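Intramolecular trans-sialidase (Macrobdella decora, PDB 3SLI) probably cleaves sialic acid from sialylated glycans by intramolecular trans-sialylation, releasing 2,7-anhydro-Neu5Ac. Local coordinates at residues 43-48 with 166-171. Numbering follows the deposited sequence.
Sequences YKSTSE and YPFGGT
Phe168 and Tyr43 bring their rings together obliquely, CE1 of Phe168 lying 3.9 Å from CD2 of Tyr43. The far end of the Phe168 ring is set against strand 37-45: CE1 also touches CA and CB of Ser45, and CZ comes within 3.5 Å of Lys44 O, again at a slant. With CG anti to the backbone N (chi1 168°), the Phe168 side chain extends forward beside the residues that follow it, which brings its far end to Ser45 and Lys44, while Gln52 of strand 51-58 packs on it. Beside the rings the two backbones pair. Lys44 and Thr171, the hydrogen-bonded antiparallel pair, exchange two bonds, Lys44 N to Thr171 O at 2.8 Å and Thr171 N to Lys44 O at 2.9 Å, both in the carbonyl plane. Thr171 OG1 turns to Asp13. Gly170 faces Ser45 as a non-hydrogen-bonded pair and, with positive phi (146°), brings its CA close against Lys44 O in a C-H...O contact of 3.3 Å. Past the strand end, Thr46 N donates to Gly169 O at 2.8 Å, approaching from above the carbonyl plane. Ser47 CB packs on Gly169, at 3.7 Å from Gly169 N, and Ser47 OG is hydrogen-bonded to Glu16 and to Asn49 N; Ser45 OG is taken by Gln52 and receives a weak bond from Ser47 N. The contact closes one end of an antiparallel strand pair in the N-terminal domain, where strand 170-178 runs between 5-14 and 37-45, and the Phe168 and Tyr43 side chains lie between this sheet and the one containing strand 51-58, as in a concanavalin-like beta sandwich.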
ATOM      1  N   TYR A  43      26.757  -3.185  -2.798  1.00 15.17           N
ATOM      2  CA  TYR A  43      26.974  -2.451  -4.050  1.00 14.87           C
ATOM      3  C   TYR A  43      26.231  -1.125  -4.059  1.00 13.87           C
ATOM      4  O   TYR A  43      25.276  -0.937  -3.303  1.00 13.20           O
ATOM      5  CB  TYR A  43      26.480  -3.274  -5.255  1.00 13.87           C
ATOM      6  CG  TYR A  43      24.967  -3.261  -5.389  1.00 13.36           C
ATOM      7  CD1 TYR A  43      24.188  -4.185  -4.703  1.00 13.22           C
ATOM      8  CD2 TYR A  43      24.310  -2.259  -6.128  1.00 12.70           C
ATOM      9  CE1 TYR A  43      22.794  -4.112  -4.728  1.00 14.78           C
ATOM     10  CE2 TYR A  43      22.914  -2.178  -6.156  1.00 10.41           C
ATOM     11  CZ  TYR A  43      22.167  -3.106  -5.452  1.00 12.67           C
ATOM     12  OH  TYR A  43      20.797  -3.029  -5.425  1.00 12.17           O
ATOM     13  N   LYS A  44      26.637  -0.253  -4.975  1.00 12.97           N
ATOM     14  CA  LYS A  44      26.017   1.052  -5.185  1.00 16.00           C
ATOM     15  C   LYS A  44      25.923   1.213  -6.702  1.00 14.91           C
ATOM     16  O   LYS A  44      26.950   1.261  -7.378  1.00 17.89           O
ATOM     17  CB  LYS A  44      26.881   2.174  -4.596  1.00 16.07           C
ATOM     18  CG  LYS A  44      26.379   3.563  -4.930  1.00 23.42           C
ATOM     19  CD  LYS A  44      27.111   4.642  -4.150  1.00 25.38           C
ATOM     20  CE  LYS A  44      28.553   4.783  -4.585  1.00 31.91           C
ATOM     21  NZ  LYS A  44      29.243   5.838  -3.776  1.00 34.89           N
ATOM     22  N   SER A  45      24.707   1.223  -7.243  1.00 15.18           N
ATOM     23  CA  SER A  45      24.523   1.377  -8.687  1.00 14.70           C
ATOM     24  C   SER A  45      24.402   2.842  -9.103  1.00 15.07           C
ATOM     25  O   SER A  45      23.611   3.594  -8.532  1.00 16.05           O
ATOM     26  CB  SER A  45      23.280   0.622  -9.161  1.00 15.87           C
ATOM     27  OG  SER A  45      23.092   0.787 -10.562  1.00 18.11           O
ATOM     28  N   THR A  46      25.194   3.241 -10.092  1.00 13.27           N
ATOM     29  CA  THR A  46      25.160   4.607 -10.616  1.00 15.30           C
ATOM     30  C   THR A  46      24.631   4.578 -12.059  1.00 16.58           C
ATOM     31  O   THR A  46      24.584   5.599 -12.744  1.00 15.70           O
ATOM     32  CB  THR A  46      26.573   5.263 -10.596  1.00 16.17           C
ATOM     33  OG1 THR A  46      27.503   4.447 -11.322  1.00 17.60           O
ATOM     34  CG2 THR A  46      27.069   5.436  -9.168  1.00 14.09           C
ATOM     35  N   SER A  47      24.205   3.399 -12.496  1.00 15.96           N
ATOM     36  CA  SER A  47      23.713   3.199 -13.850  1.00 14.45           C
ATOM     37  C   SER A  47      22.204   3.131 -13.954  1.00 14.33           C
ATOM     38  O   SER A  47      21.518   2.670 -13.042  1.00 14.13           O
ATOM     39  CB  SER A  47      24.310   1.914 -14.424  1.00 15.18           C
ATOM     40  OG  SER A  47      23.683   1.545 -15.646  1.00 15.08           O
ATOM     41  N   GLU A  48      21.699   3.527 -15.115  1.00 15.64           N
ATOM     42  CA  GLU A  48      20.268   3.500 -15.370  1.00 16.43           C
ATOM     43  C   GLU A  48      19.922   2.335 -16.311  1.00 15.22           C
ATOM     44  O   GLU A  48      18.811   2.252 -16.835  1.00 13.21           O
ATOM     45  CB  GLU A  48      19.827   4.852 -15.950  1.00 22.44           C
ATOM     46  CG  GLU A  48      18.365   5.232 -15.699  1.00 25.80           C
ATOM     47  CD  GLU A  48      17.957   5.184 -14.225  1.00 26.25           C
ATOM     48  OE1 GLU A  48      18.724   5.645 -13.347  1.00 25.44           O
ATOM     49  OE2 GLU A  48      16.841   4.696 -13.952  1.00 26.00           O
ATOM     50  N   TYR A 166      24.003  -7.389 -19.544  1.00 11.82           N
ATOM     51  CA  TYR A 166      23.448  -6.924 -18.264  1.00 11.53           C
ATOM     52  C   TYR A 166      24.494  -6.044 -17.563  1.00 13.12           C
ATOM     53  O   TYR A 166      24.822  -6.265 -16.396  1.00 12.31           O
ATOM     54  CB  TYR A 166      23.112  -8.129 -17.375  1.00 11.51           C
ATOM     55  CG  TYR A 166      22.350  -9.241 -18.065  1.00 12.57           C
ATOM     56  CD1 TYR A 166      21.262  -8.962 -18.894  1.00 11.25           C
ATOM     57  CD2 TYR A 166      22.705 -10.582 -17.869  1.00 11.20           C
ATOM     58  CE1 TYR A 166      20.544  -9.987 -19.508  1.00 15.62           C
ATOM     59  CE2 TYR A 166      21.996 -11.612 -18.472  1.00 13.40           C
ATOM     60  CZ  TYR A 166      20.915 -11.311 -19.291  1.00 15.54           C
ATOM     61  OH  TYR A 166      20.196 -12.326 -19.879  1.00 14.12           O
ATOM     62  N   PRO A 167      24.972  -4.989 -18.250  1.00 14.18           N
ATOM     63  CA  PRO A 167      25.991  -4.069 -17.744  1.00 13.94           C
ATOM     64  C   PRO A 167      25.661  -3.238 -16.519  1.00 15.66           C
ATOM     65  O   PRO A 167      24.752  -2.402 -16.543  1.00 13.98           O
ATOM     66  CB  PRO A 167      26.275  -3.162 -18.955  1.00 12.32           C
ATOM     67  CG  PRO A 167      25.626  -3.854 -20.118  1.00 15.24           C
ATOM     68  CD  PRO A 167      24.415  -4.464 -19.506  1.00 14.44           C
ATOM     69  N   PHE A 168      26.448  -3.450 -15.469  1.00 13.93           N
ATOM     70  CA  PHE A 168      26.337  -2.709 -14.217  1.00 12.93           C
ATOM     71  C   PHE A 168      27.276  -1.496 -14.303  1.00 12.62           C
ATOM     72  O   PHE A 168      28.244  -1.480 -15.075  1.00 13.68           O
ATOM     73  CB  PHE A 168      26.749  -3.618 -13.042  1.00 12.42           C
ATOM     74  CG  PHE A 168      26.946  -2.900 -11.727  1.00 12.66           C
ATOM     75  CD1 PHE A 168      25.860  -2.638 -10.887  1.00 14.10           C
ATOM     76  CD2 PHE A 168      28.229  -2.548 -11.294  1.00 13.21           C
ATOM     77  CE1 PHE A 168      26.050  -2.041  -9.633  1.00 14.24           C
ATOM     78  CE2 PHE A 168      28.437  -1.948 -10.040  1.00 11.12           C
ATOM     79  CZ  PHE A 168      27.344  -1.697  -9.209  1.00 14.57           C
ATOM     80  N   GLY A 169      26.969  -0.479 -13.511  1.00 13.47           N
ATOM     81  CA  GLY A 169      27.785   0.717 -13.454  1.00 13.91           C
ATOM     82  C   GLY A 169      27.697   1.157 -12.006  1.00 15.99           C
ATOM     83  O   GLY A 169      26.593   1.228 -11.452  1.00 15.71           O
ATOM     84  N   GLY A 170      28.843   1.355 -11.363  1.00 15.44           N
ATOM     85  CA  GLY A 170      28.843   1.773  -9.971  1.00 16.62           C
ATOM     86  C   GLY A 170      30.002   1.203  -9.173  1.00 15.89           C
ATOM     87  O   GLY A 170      31.112   1.071  -9.697  1.00 15.13           O
ATOM     88  N   THR A 171      29.735   0.836  -7.921  1.00 14.87           N
ATOM     89  CA  THR A 171      30.754   0.287  -7.029  1.00 14.66           C
ATOM     90  C   THR A 171      30.327  -0.982  -6.288  1.00 14.20           C
ATOM     91  O   THR A 171      29.213  -1.068  -5.763  1.00 13.37           O
ATOM     92  CB  THR A 171      31.162   1.328  -5.945  1.00 15.46           C
ATOM     93  OG1 THR A 171      31.696   2.500  -6.572  1.00 16.26           O
ATOM     94  CG2 THR A 171      32.211   0.743  -4.982  1.00 13.82           C
TER